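Local coordinates for cell wall binding protein cwp8 (PDB 5J6Q) that is an S-layer cell wall protein that probably attaches to the cell wall of Clostridium difficile through its three CWB2 modules, at residues 3-8 with 178-183; 18-23 with 51-56; 25-30 with 83-88; 39-44 with 76-81; 72-77 with 172-177. All blocks are in the same frame, centred on the assembly; numbering follows the deposited sequence.

Contact 1 of 5, residues 3-8 with 178-183; sequences KNYTVS and HTVTVK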
# COMPACT_ATOMS: atom_id res chain seq x y z
N LYS A 3 -21.33 4.17 18.44
CA LYS A 3 -20.42 3.34 17.65
C LYS A 3 -19.17 2.93 18.40
O LYS A 3 -18.77 3.59 19.36
CB LYS A 3 -20.01 4.04 16.34
CG LYS A 3 -20.14 3.13 15.10
CD LYS A 3 -20.98 1.89 15.41
CE LYS A 3 -21.01 0.88 14.29
NZ LYS A 3 -21.82 -0.30 14.70
N ASN A 4 -18.56 1.83 17.96
CA ASN A 4 -17.33 1.30 18.57
C ASN A 4 -16.12 1.54 17.67
O ASN A 4 -15.99 0.92 16.62
CB ASN A 4 -17.49 -0.20 18.80
CG ASN A 4 -18.75 -0.55 19.55
OD1 ASN A 4 -18.67 -1.17 20.61
ND2 ASN A 4 -19.93 -0.09 19.14
N TYR A 5 -15.23 2.45 18.09
CA TYR A 5 -14.05 2.77 17.29
C TYR A 5 -12.75 2.91 18.13
O TYR A 5 -12.76 2.63 19.34
CB TYR A 5 -14.31 4.09 16.55
CG TYR A 5 -14.68 5.18 17.53
CD1 TYR A 5 -13.72 6.05 18.01
CD2 TYR A 5 -15.98 5.33 17.97
CE1 TYR A 5 -14.05 7.06 18.92
CE2 TYR A 5 -16.33 6.33 18.88
CZ TYR A 5 -15.35 7.19 19.34
OH TYR A 5 -15.67 8.17 20.25
N THR A 6 -11.68 3.40 17.48
CA THR A 6 -10.40 3.55 18.08
C THR A 6 -9.82 4.89 17.81
O THR A 6 -9.89 5.39 16.69
CB THR A 6 -9.55 2.36 17.57
OG1 THR A 6 -10.29 1.17 17.85
CG2 THR A 6 -8.21 2.29 18.21
N VAL A 7 -9.26 5.51 18.82
CA VAL A 7 -8.66 6.82 18.66
C VAL A 7 -7.35 6.76 19.25
O VAL A 7 -7.10 5.93 20.10
CB VAL A 7 -9.46 7.97 19.39
CG1 VAL A 7 -10.76 8.26 18.66
CG2 VAL A 7 -9.77 7.57 20.84
N SER A 8 -6.49 7.64 18.83
CA SER A 8 -5.21 7.67 19.46
C SER A 8 -5.32 8.48 20.77
O SER A 8 -6.19 9.34 20.88
CB SER A 8 -4.17 8.30 18.55
OG SER A 8 -4.49 9.67 18.36
N HIS A 178 -21.11 0.30 24.15
CA HIS A 178 -20.23 0.81 23.07
C HIS A 178 -18.77 0.86 23.62
O HIS A 178 -18.58 1.20 24.78
CB HIS A 178 -20.62 2.23 22.57
CG HIS A 178 -22.03 2.34 22.09
ND1 HIS A 178 -23.05 2.78 22.91
CD2 HIS A 178 -22.58 2.08 20.88
CE1 HIS A 178 -24.17 2.78 22.19
NE2 HIS A 178 -23.92 2.36 20.97
N THR A 179 -17.76 0.58 22.79
CA THR A 179 -16.40 0.54 23.26
C THR A 179 -15.53 1.38 22.45
O THR A 179 -15.56 1.31 21.20
CB THR A 179 -15.85 -0.90 23.20
OG1 THR A 179 -16.62 -1.66 24.10
CG2 THR A 179 -14.35 -0.96 23.60
N VAL A 180 -14.73 2.16 23.13
CA VAL A 180 -13.84 2.99 22.43
C VAL A 180 -12.49 2.55 22.90
O VAL A 180 -12.19 2.53 24.12
CB VAL A 180 -14.10 4.49 22.76
CG1 VAL A 180 -13.12 5.38 22.01
CG2 VAL A 180 -15.57 4.86 22.46
N THR A 181 -11.64 2.26 21.99
CA THR A 181 -10.33 1.79 22.39
C THR A 181 -9.47 2.91 22.22
O THR A 181 -9.62 3.59 21.21
CB THR A 181 -9.93 0.59 21.48
OG1 THR A 181 -10.97 -0.40 21.65
CG2 THR A 181 -8.55 0.06 21.81
N VAL A 182 -8.58 3.17 23.20
CA VAL A 182 -7.68 4.31 23.09
C VAL A 182 -6.30 3.77 23.05
O VAL A 182 -5.95 2.98 23.95
CB VAL A 182 -7.83 5.33 24.29
CG1 VAL A 182 -6.74 6.37 24.19
CG2 VAL A 182 -9.20 6.04 24.23
N LYS A 183 -5.49 4.19 22.02
CA LYS A 183 -4.15 3.64 21.85
C LYS A 183 -3.08 4.67 21.78
O LYS A 183 -3.25 5.67 21.07
CB LYS A 183 -4.01 2.86 20.49
CG LYS A 183 -5.09 1.88 20.15
CD LYS A 183 -4.64 1.05 18.89
CE LYS A 183 -5.63 -0.01 18.46
NZ LYS A 183 -5.32 -0.56 17.09
O HOH W 1 -13.66 -0.17 20.27
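Three backbone hydrogen bonds knit Y5-S8 to V180-K183 as parallel strands: T181 N to Y5 O (2.9 Å), V7 N to T181 O and K183 N to V7 O, all fairly straight. Nearer the N-terminus the side-chain amide of N4 also joins in: T179 N donates to N4 OD1 at 2.9 Å, bent to 139° and arriving from above the carbonyl plane. A water donates to both Y5 O and T179 O and also meets T181 OG1.

On the face turned to helix 13-24, the Y5 ring lies alongside V180, with CG2 over the ring face, 4.3 Å from its centroid, and CG1 3.6 Å from Y5 CE1. V7 CG2 touches V182 CG2 at 3.8 Å. On the other face, T6 CG2 rests on the aliphatic chain of K183, tight against CE at 3.5 Å.

Backbone bonds thus fix the register of this edge strand, while the Y5 and valine contacts gather on the helix side and threonines and the lysine chain occupy the other.

Contact 2 of 5, residues 18-23 with 51-56; sequences EVRKAL and TNATQL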
# COMPACT_ATOMS: atom_id res chain seq x y z
N GLU A 18 -16.71 14.13 25.88
CA GLU A 18 -17.87 13.35 25.53
C GLU A 18 -18.24 12.59 26.83
O GLU A 18 -19.40 12.54 27.26
CB GLU A 18 -17.48 12.39 24.38
CG GLU A 18 -17.63 13.01 22.99
CD GLU A 18 -17.35 12.04 21.84
OE1 GLU A 18 -17.08 10.85 22.09
OE2 GLU A 18 -17.41 12.49 20.68
N VAL A 19 -17.20 12.04 27.51
CA VAL A 19 -17.47 11.29 28.73
C VAL A 19 -17.84 12.28 29.88
O VAL A 19 -18.73 11.98 30.66
CB VAL A 19 -16.18 10.47 29.03
CG1 VAL A 19 -16.32 9.85 30.39
CG2 VAL A 19 -15.95 9.39 27.96
N ARG A 20 -17.11 13.41 30.00
CA ARG A 20 -17.39 14.40 31.05
C ARG A 20 -18.90 14.77 31.00
O ARG A 20 -19.60 14.70 32.00
CB ARG A 20 -16.47 15.67 30.88
CG ARG A 20 -16.58 16.56 32.09
CD ARG A 20 -15.58 17.70 32.20
NE ARG A 20 -14.36 17.53 31.43
CZ ARG A 20 -13.19 17.18 31.96
NH1 ARG A 20 -13.09 16.94 33.26
NH2 ARG A 20 -12.12 17.05 31.20
N LYS A 21 -19.40 15.08 29.84
CA LYS A 21 -20.81 15.44 29.72
C LYS A 21 -21.72 14.30 30.04
O LYS A 21 -22.71 14.50 30.77
CB LYS A 21 -21.08 15.93 28.28
CG LYS A 21 -20.61 17.36 28.06
CD LYS A 21 -21.04 17.87 26.67
CE LYS A 21 -20.22 19.07 26.23
NZ LYS A 21 -20.35 19.34 24.77
N ALA A 22 -21.41 13.07 29.54
CA ALA A 22 -22.30 11.92 29.77
C ALA A 22 -22.35 11.59 31.28
O ALA A 22 -23.40 11.16 31.82
CB ALA A 22 -21.79 10.69 28.96
N LEU A 23 -21.20 11.75 31.97
CA LEU A 23 -21.19 11.52 33.43
C LEU A 23 -22.16 12.50 34.14
O LEU A 23 -22.58 12.22 35.25
CB LEU A 23 -19.77 11.76 34.02
CG LEU A 23 -18.75 10.74 33.59
CD1 LEU A 23 -17.34 11.09 34.09
CD2 LEU A 23 -19.18 9.39 34.16
N THR A 51 -14.30 7.01 38.07
CA THR A 51 -14.59 7.93 39.17
C THR A 51 -14.97 9.34 38.50
O THR A 51 -15.97 9.87 38.90
CB THR A 51 -13.38 8.14 40.07
OG1 THR A 51 -12.92 6.87 40.54
CG2 THR A 51 -13.78 9.10 41.28
N ASN A 52 -14.23 9.87 37.48
CA ASN A 52 -14.69 11.21 36.86
C ASN A 52 -13.88 11.38 35.59
O ASN A 52 -13.04 10.51 35.36
CB ASN A 52 -14.49 12.37 37.91
CG ASN A 52 -13.04 12.49 38.45
OD1 ASN A 52 -12.09 12.36 37.72
ND2 ASN A 52 -12.78 12.77 39.72
N ALA A 53 -14.03 12.49 34.75
CA ALA A 53 -13.27 12.49 33.53
C ALA A 53 -11.86 12.64 33.76
O ALA A 53 -11.05 12.17 32.95
CB ALA A 53 -13.72 13.58 32.59
N THR A 54 -11.47 13.29 34.85
CA THR A 54 -10.04 13.43 35.00
C THR A 54 -9.34 11.99 35.21
O THR A 54 -8.20 11.82 34.81
CB THR A 54 -9.72 14.36 36.26
OG1 THR A 54 -10.34 15.64 36.00
CG2 THR A 54 -8.19 14.60 36.52
N GLN A 55 -9.98 11.02 35.85
CA GLN A 55 -9.25 9.72 36.00
C GLN A 55 -9.17 9.13 34.55
O GLN A 55 -8.24 8.43 34.26
CB GLN A 55 -10.08 8.80 36.92
CG GLN A 55 -9.47 7.33 37.03
CD GLN A 55 -10.39 6.53 37.89
OE1 GLN A 55 -11.58 6.20 37.53
NE2 GLN A 55 -10.04 6.46 39.10
N LEU A 56 -10.12 9.50 33.61
CA LEU A 56 -10.09 8.91 32.26
C LEU A 56 -8.81 9.42 31.63
O LEU A 56 -7.89 8.67 31.20
CB LEU A 56 -11.37 9.27 31.40
CG LEU A 56 -11.28 8.82 29.88
CD1 LEU A 56 -10.88 7.32 29.77
CD2 LEU A 56 -12.59 8.92 29.16
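The guanidinium of R20 lies across A53, whose CB sits under one face of the flat group, off toward its rim and 3.5 Å from NH1. R20 first runs extended from its helix, with CG anti to the backbone N (chi1 -169°), then bends sharply at chi3 (-22°), which folds the charged end over the start of helix 53-61. T54 OG1 stands at the edge of the same group, 4.1 Å from NH1, too far to bond; the charge is instead paired with E17 through NE.

Deeper in, V19 and L56 meet at about a right angle, with V19 CG2 against L56 CD2 at 3.6 Å. L23 sends CD1 to the backbone at the helix start, 3.7 Å from A53 N. A53, the most covered residue of the contact, brings its CA within 5.2 Å of the CA of R20.

N52 is the N-cap of helix 53-61: its OD1 accepts from Q55 N at 3.1 Å. T51 N donates to Q55 OE1 at 2.9 Å with an N-H...O angle of 171°. With V19, L23 and L56 also reaching L50 or strand 41-45, the two helices pack side by side on one face of the mixed sheet, as in a two-layer alpha-beta sandwich.

Contact 3 of 5, residues 25-30 with 83-88; sequences VKFEDT and GKVVDY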
# COMPACT_ATOMS: atom_id res chain seq x y z
N VAL A 25 -25.28 13.25 33.18
CA VAL A 25 -26.67 12.83 33.07
C VAL A 25 -27.08 11.91 34.22
O VAL A 25 -26.58 10.77 34.34
CB VAL A 25 -26.89 12.18 31.69
CG1 VAL A 25 -28.36 11.84 31.51
CG2 VAL A 25 -26.43 13.12 30.56
N LYS A 26 -27.97 12.41 35.09
CA LYS A 26 -28.43 11.62 36.22
C LYS A 26 -29.98 11.46 36.18
O LYS A 26 -30.66 12.17 35.41
CB LYS A 26 -28.05 12.32 37.54
CG LYS A 26 -26.75 11.79 38.13
CD LYS A 26 -25.53 12.34 37.49
CE LYS A 26 -24.36 12.34 38.48
NZ LYS A 26 -23.45 13.49 38.22
N PHE A 27 -30.50 10.54 36.99
CA PHE A 27 -31.91 10.28 37.09
C PHE A 27 -32.47 11.35 38.03
O PHE A 27 -31.89 11.55 39.09
CB PHE A 27 -32.17 8.91 37.71
CG PHE A 27 -31.92 7.78 36.76
CD1 PHE A 27 -30.84 6.94 36.92
CD2 PHE A 27 -32.76 7.57 35.67
CE1 PHE A 27 -30.59 5.91 36.02
CE2 PHE A 27 -32.50 6.54 34.76
CZ PHE A 27 -31.42 5.72 34.95
N GLU A 28 -33.55 12.04 37.62
CA GLU A 28 -34.19 13.03 38.47
C GLU A 28 -35.37 12.36 39.20
O GLU A 28 -35.77 12.80 40.27
CB GLU A 28 -34.59 14.21 37.59
CG GLU A 28 -33.34 14.80 36.96
CD GLU A 28 -33.62 15.97 36.03
OE1 GLU A 28 -34.20 15.75 34.94
OE2 GLU A 28 -33.24 17.09 36.40
N ASP A 29 -35.90 11.28 38.63
CA ASP A 29 -36.99 10.51 39.24
C ASP A 29 -36.81 9.02 38.88
O ASP A 29 -36.49 8.72 37.74
CB ASP A 29 -38.36 11.04 38.74
CG ASP A 29 -39.56 10.62 39.57
OD1 ASP A 29 -40.47 11.44 39.75
OD2 ASP A 29 -39.59 9.46 40.03
N THR A 30 -36.98 8.10 39.83
CA THR A 30 -36.78 6.70 39.54
C THR A 30 -37.93 5.89 40.10
O THR A 30 -38.45 6.18 41.19
CB THR A 30 -35.41 6.21 40.07
OG1 THR A 30 -35.44 6.05 41.49
CG2 THR A 30 -34.29 7.16 39.69
N GLY A 83 -39.99 16.82 31.49
CA GLY A 83 -38.79 17.55 31.87
C GLY A 83 -37.80 16.87 32.80
O GLY A 83 -36.72 17.41 33.00
N LYS A 84 -38.16 15.70 33.36
CA LYS A 84 -37.26 14.98 34.26
C LYS A 84 -36.75 13.69 33.60
O LYS A 84 -37.56 12.97 32.97
CB LYS A 84 -38.01 14.60 35.54
CG LYS A 84 -38.37 15.78 36.42
CD LYS A 84 -39.07 15.28 37.68
CE LYS A 84 -39.02 16.29 38.80
NZ LYS A 84 -39.44 15.68 40.09
N VAL A 85 -35.42 13.37 33.73
CA VAL A 85 -34.93 12.11 33.15
C VAL A 85 -35.32 11.04 34.13
O VAL A 85 -35.16 11.24 35.36
CB VAL A 85 -33.42 12.09 32.88
CG1 VAL A 85 -32.72 13.36 32.43
CG2 VAL A 85 -32.56 10.87 33.32
N VAL A 86 -35.86 9.93 33.62
CA VAL A 86 -36.30 8.85 34.51
C VAL A 86 -35.77 7.51 34.07
O VAL A 86 -35.31 7.34 32.94
CB VAL A 86 -37.86 8.79 34.48
CG1 VAL A 86 -38.47 10.07 35.08
CG2 VAL A 86 -38.33 8.60 33.04
N ASP A 87 -35.87 6.55 34.95
CA ASP A 87 -35.43 5.18 34.65
C ASP A 87 -36.65 4.32 34.15
O ASP A 87 -36.49 3.11 33.94
CB ASP A 87 -34.94 4.55 35.95
CG ASP A 87 -36.08 4.45 36.95
OD1 ASP A 87 -37.05 5.26 36.85
OD2 ASP A 87 -36.02 3.56 37.84
N TYR A 88 -37.84 4.93 33.97
CA TYR A 88 -38.99 4.07 33.71
C TYR A 88 -39.81 4.40 32.52
O TYR A 88 -39.73 5.50 31.94
CB TYR A 88 -39.92 4.03 34.95
CG TYR A 88 -40.65 5.33 35.24
CD1 TYR A 88 -41.94 5.54 34.76
CD2 TYR A 88 -40.06 6.33 36.00
CE1 TYR A 88 -42.61 6.73 35.02
CE2 TYR A 88 -40.73 7.52 36.26
CZ TYR A 88 -42.00 7.72 35.77
OH TYR A 88 -42.64 8.91 36.02
O HOH W 2 -41.69 11.52 36.55
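E28 and V85 hold each other at two points: E28 N donates to V85 O at 2.9 Å, and V85 N donates back to E28 OE1, also at 2.9 Å, using the anti lone pair of that oxygen. Extended beyond CG, the E28 side chain brings its carboxylate along the neighbouring backbone much as a strand's carbonyl would. D29 N adds a weak bond to V85 O, which thus receives two amides.

The dense part lies on the F27 side. The F27 ring turns an edge to the backbone carbonyl carbon of V86, and its CE2 comes 3.2 Å from D87 CA; ring and D87 carboxylate planes stand 71° apart. V85 CG2 fits against K26 O, 3.1 Å away, and V40 backs both F27 and V85. D87 turns its carboxylate onto T30, with OD1 3.1 Å from T30 CA, and is bonded further along the same loop by the backbone amides of K31 and A32.

Toward solvent the contact thins. D29 OD1 and K84 NZ are 4.4 Å apart, too far for a salt bridge, and a water spans from Y88 OH to D29 OD1, weakly at the aspartate. The two acidic side chains E28 and D87 thus do their work by accepting backbone N-H groups, tying an irregular loop to a short strand, whereas the K84 ammonium probably adds only a weak electrostatic attraction to D29.

Contact 4 of 5, residues 39-44 with 76-81; sequences RVYDIK and KGHQVL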
# COMPACT_ATOMS: atom_id res chain seq x y z
N ARG A 39 -26.00 7.91 38.12
CA ARG A 39 -25.75 8.28 36.73
C ARG A 39 -26.61 7.39 35.79
O ARG A 39 -26.93 6.23 36.11
CB ARG A 39 -24.31 8.07 36.25
CG ARG A 39 -23.25 8.68 37.15
CD ARG A 39 -21.96 7.86 36.98
NE ARG A 39 -20.83 8.65 37.45
CZ ARG A 39 -19.55 8.27 37.45
NH1 ARG A 39 -18.62 9.09 37.92
NH2 ARG A 39 -19.19 7.07 36.97
N VAL A 40 -26.92 7.93 34.62
CA VAL A 40 -27.68 7.15 33.66
C VAL A 40 -26.72 6.40 32.73
O VAL A 40 -27.15 5.44 32.11
CB VAL A 40 -28.72 7.93 32.84
CG1 VAL A 40 -29.83 8.72 33.57
CG2 VAL A 40 -28.50 8.18 31.37
N TYR A 41 -25.45 6.83 32.62
CA TYR A 41 -24.53 6.04 31.81
C TYR A 41 -23.63 5.29 32.73
O TYR A 41 -23.18 5.83 33.76
CB TYR A 41 -23.71 6.90 30.84
CG TYR A 41 -24.64 7.51 29.81
CD1 TYR A 41 -24.93 8.86 29.84
CD2 TYR A 41 -25.24 6.72 28.84
CE1 TYR A 41 -25.81 9.43 28.91
CE2 TYR A 41 -26.13 7.26 27.91
CZ TYR A 41 -26.41 8.62 27.96
OH TYR A 41 -27.29 9.15 27.04
N ASP A 42 -23.43 4.00 32.40
CA ASP A 42 -22.56 3.14 33.15
C ASP A 42 -21.23 3.23 32.35
O ASP A 42 -21.11 2.77 31.19
CB ASP A 42 -23.18 1.71 33.22
CG ASP A 42 -22.20 0.75 33.84
OD1 ASP A 42 -21.16 1.21 34.29
OD2 ASP A 42 -22.48 -0.50 33.88
N ILE A 43 -20.23 3.86 32.94
CA ILE A 43 -19.02 4.05 32.20
C ILE A 43 -17.77 3.46 32.89
O ILE A 43 -17.55 3.70 34.06
CB ILE A 43 -18.79 5.49 32.01
CG1 ILE A 43 -20.08 6.15 31.40
CG2 ILE A 43 -17.56 5.71 31.19
CD1 ILE A 43 -19.79 7.55 30.80
N LYS A 44 -16.97 2.72 32.13
CA LYS A 44 -15.81 2.08 32.70
C LYS A 44 -14.64 2.20 31.84
O LYS A 44 -14.72 2.45 30.65
CB LYS A 44 -16.13 0.58 32.88
CG LYS A 44 -17.17 0.34 33.90
CD LYS A 44 -17.99 -0.85 33.51
CE LYS A 44 -18.16 -1.79 34.63
NZ LYS A 44 -19.55 -1.78 35.04
N LYS A 76 -28.13 2.91 30.75
CA LYS A 76 -28.92 1.96 31.54
C LYS A 76 -30.44 2.07 31.21
O LYS A 76 -31.23 1.44 31.89
CB LYS A 76 -28.73 2.23 33.04
CG LYS A 76 -27.25 2.25 33.50
CD LYS A 76 -27.23 2.49 35.02
CE LYS A 76 -25.83 2.74 35.60
NZ LYS A 76 -25.91 3.70 36.70
N GLY A 77 -30.78 2.85 30.16
CA GLY A 77 -32.15 3.07 29.76
C GLY A 77 -32.78 4.26 30.47
O GLY A 77 -33.11 4.20 31.66
N HIS A 78 -32.95 5.33 29.75
CA HIS A 78 -33.56 6.51 30.36
C HIS A 78 -34.47 7.21 29.37
O HIS A 78 -34.37 7.01 28.16
CB HIS A 78 -32.46 7.53 30.78
CG HIS A 78 -31.64 7.97 29.62
ND1 HIS A 78 -31.65 9.26 29.15
CD2 HIS A 78 -30.81 7.27 28.79
CE1 HIS A 78 -30.87 9.34 28.08
NE2 HIS A 78 -30.35 8.16 27.84
N GLN A 79 -35.37 8.03 29.90
CA GLN A 79 -36.17 8.87 29.01
C GLN A 79 -36.57 10.17 29.72
O GLN A 79 -36.39 10.28 30.93
CB GLN A 79 -37.43 8.12 28.54
CG GLN A 79 -38.66 8.40 29.38
CD GLN A 79 -39.85 7.71 28.77
OE1 GLN A 79 -40.28 8.04 27.66
NE2 GLN A 79 -40.38 6.70 29.45
N VAL A 80 -37.10 11.14 28.98
CA VAL A 80 -37.57 12.39 29.58
C VAL A 80 -39.10 12.40 29.61
O VAL A 80 -39.74 12.34 28.56
CB VAL A 80 -37.07 13.62 28.78
CG1 VAL A 80 -37.54 14.91 29.48
CG2 VAL A 80 -35.56 13.60 28.66
N LEU A 81 -39.68 12.45 30.81
CA LEU A 81 -41.12 12.53 31.01
C LEU A 81 -41.39 13.81 31.76
O LEU A 81 -41.00 13.92 32.92
CB LEU A 81 -41.65 11.34 31.83
CG LEU A 81 -41.52 9.99 31.16
CD1 LEU A 81 -42.05 8.93 32.10
CD2 LEU A 81 -42.30 9.96 29.86
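K76 grips the chain at R39 and V40 with both its ends. Its ammonium NZ donates to R39 O at 2.8 Å, tilted from the carbonyl plane, and its backbone N donates to V40 O at 3.0 Å, almost straight at 172°. Two successive carbonyls are therefore taken by one residue. The side chain, extended to CE, passes over V40 O and kinks only at its last torsion to set NZ on R39 O. On the way, K76 CE rests on D42 CB at 3.7 Å; the D42 carboxylate itself makes a weak salt bridge with K44 NZ.

These residues sit where neighbouring antiparallel strands 41-45 and 68-75 of the five-stranded mixed sheet run out. D42 and K44 still pair by backbone bonds with Q74 and T72, and the V40 bond to K76 continues that pairing past the strand end, before the chain enters the hairpin of 79-81 with 84-86.

Beyond the polar grip, H78 stands toward V40. V40 CG2 lies over one face of the imidazole in a CH-pi contact, 3.7 Å from the ring centroid and 19° off its normal. The same methyl covers the centre of one face of the Y41 ring, so it sits in the corner formed by the two rings. Their planes are 74° apart, and Y41 OH approaches the H78 ring obliquely, while V25 also packs on V40.

Contact 5 of 5, residues 72-77 with 172-177; sequences TIQDKG and IDSKEL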
# COMPACT_ATOMS: atom_id res chain seq x y z
N THR A 72 -15.82 1.70 28.15
CA THR A 72 -17.10 1.21 27.78
C THR A 72 -18.13 2.18 28.39
O THR A 72 -17.99 2.66 29.54
CB THR A 72 -17.35 -0.28 28.26
OG1 THR A 72 -17.36 -0.29 29.67
CG2 THR A 72 -16.31 -1.27 27.67
N ILE A 73 -19.14 2.52 27.55
CA ILE A 73 -20.23 3.39 27.90
C ILE A 73 -21.46 2.59 27.64
O ILE A 73 -21.61 2.01 26.55
CB ILE A 73 -20.32 4.72 27.02
CG1 ILE A 73 -19.07 5.50 27.10
CG2 ILE A 73 -21.56 5.54 27.46
CD1 ILE A 73 -18.13 5.17 25.94
N GLN A 74 -22.36 2.52 28.60
CA GLN A 74 -23.61 1.84 28.33
C GLN A 74 -24.81 2.54 29.00
O GLN A 74 -24.85 2.73 30.22
CB GLN A 74 -23.58 0.40 28.77
CG GLN A 74 -24.93 -0.27 28.56
CD GLN A 74 -24.88 -1.74 28.92
OE1 GLN A 74 -24.04 -2.19 29.71
NE2 GLN A 74 -25.84 -2.53 28.39
N ASP A 75 -25.78 2.93 28.19
CA ASP A 75 -26.94 3.59 28.73
C ASP A 75 -27.77 2.60 29.52
O ASP A 75 -28.07 1.52 29.01
CB ASP A 75 -27.71 4.17 27.56
CG ASP A 75 -29.00 4.86 27.89
OD1 ASP A 75 -29.48 4.74 29.02
OD2 ASP A 75 -29.53 5.51 27.02
N LYS A 76 -28.13 2.91 30.75
CA LYS A 76 -28.92 1.96 31.54
C LYS A 76 -30.44 2.07 31.21
O LYS A 76 -31.23 1.44 31.89
CB LYS A 76 -28.73 2.23 33.04
CG LYS A 76 -27.25 2.25 33.50
CD LYS A 76 -27.23 2.49 35.02
CE LYS A 76 -25.83 2.74 35.60
NZ LYS A 76 -25.91 3.70 36.70
N GLY A 77 -30.78 2.85 30.16
CA GLY A 77 -32.15 3.07 29.76
C GLY A 77 -32.78 4.26 30.47
O GLY A 77 -33.11 4.20 31.66
N ILE A 172 -36.71 0.66 31.88
CA ILE A 172 -36.24 0.86 30.53
C ILE A 172 -34.95 0.09 30.48
O ILE A 172 -33.98 0.53 31.07
CB ILE A 172 -36.01 2.36 30.24
CG1 ILE A 172 -37.30 3.14 30.47
CG2 ILE A 172 -35.50 2.54 28.84
CD1 ILE A 172 -37.05 4.63 30.31
N ASP A 173 -34.93 -1.08 29.80
CA ASP A 173 -33.74 -1.94 29.76
C ASP A 173 -32.46 -1.25 29.29
O ASP A 173 -32.52 -0.33 28.48
CB ASP A 173 -33.98 -3.15 28.84
CG ASP A 173 -35.13 -4.03 29.25
OD1 ASP A 173 -35.34 -4.22 30.48
OD2 ASP A 173 -35.83 -4.53 28.36
N SER A 174 -31.30 -1.71 29.77
CA SER A 174 -30.06 -1.11 29.34
C SER A 174 -29.96 -1.24 27.84
O SER A 174 -30.49 -2.17 27.25
CB SER A 174 -28.85 -1.76 30.02
OG SER A 174 -28.60 -3.09 29.60
N LYS A 175 -29.33 -0.29 27.21
CA LYS A 175 -29.16 -0.28 25.78
C LYS A 175 -27.86 -0.98 25.51
O LYS A 175 -27.43 -1.80 26.34
CB LYS A 175 -29.17 1.15 25.23
CG LYS A 175 -30.56 1.79 25.34
CD LYS A 175 -30.56 3.25 24.89
CE LYS A 175 -31.78 3.98 25.43
NZ LYS A 175 -31.83 5.41 25.00
N GLU A 176 -27.18 -0.66 24.42
CA GLU A 176 -26.01 -1.46 24.13
C GLU A 176 -24.64 -0.86 24.43
O GLU A 176 -24.36 0.29 24.11
CB GLU A 176 -26.07 -1.90 22.65
CG GLU A 176 -27.13 -2.95 22.42
CD GLU A 176 -26.55 -4.29 22.00
OE1 GLU A 176 -25.37 -4.57 22.32
OE2 GLU A 176 -27.28 -5.07 21.36
N LEU A 177 -23.79 -1.70 25.02
CA LEU A 177 -22.38 -1.46 25.40
C LEU A 177 -21.55 -0.99 24.20
O LEU A 177 -21.32 -1.82 23.32
CB LEU A 177 -21.85 -2.83 25.89
CG LEU A 177 -20.47 -2.96 26.57
CD1 LEU A 177 -19.38 -2.68 25.57
CD2 LEU A 177 -20.33 -2.12 27.80
O HOH W 3 -25.65 2.11 25.32
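Q74 NE2 makes the shortest direct bond across the contact, donating to K175 O at 2.7 Å with an N-H...O angle of 163°. The acceptor lies close to the plane of the Q74 amide. The Q74 side chain is stretched out from its first torsion on (chi1 177°), which carries the amide straight across to the other chain. S174 OG is also near NE2, but the angle is too poor for a bond. K175 answers with its own amide, K175 N to D75 O at 2.8 Å, so the same residue gives and receives on adjoining partners. A water accepts from D75 N and donates to E176 O, linking the two backbones there.

The 172-177 segment, leading into strand 178-183, runs roughly antiparallel to the end of strand 68-75. I73 already pairs with H178, and the backbone bond from K175 N to D75 O carries the pairing on past the regular strand. At the far end D75 makes an Asx turn, its OD1 accepting from G77 N, and a weak salt bridge joins D75 OD2 to K175 NZ, although the position of the carboxylate is less certain.

G77 packs directly on the opposite backbone, its CA 3.4 Å from I172 O in a C-H...O contact. I172 CG2 covers the same CA at 3.5 Å. At the other end L177 leans obliquely over T72, with CD2 3.5 Å from T72 CB, and its CA touches Q74 CB.

All five contacts belong to the N-terminal part of the chain, on one side of its centre. Contacts 1, 4 and 5 reach the mixed sheet ordered 5-8, 178-183, 68-75, 41-45, 48-49; contact 2 joins helices 13-24 and 53-61 and touches contact 4 through L23. Contacts 4 and 5 share K76 and G77, with centres about 7 Å apart, and the centres of contacts 3 and 4 are about 8 Å apart, joined through hairpin 79-81/84-86. Contact 1 is furthest from contact 3, centres about 28 Å apart. Along the chain contact 1 encloses all the others, so residues near 180 return to complete a domain begun at the N-terminus.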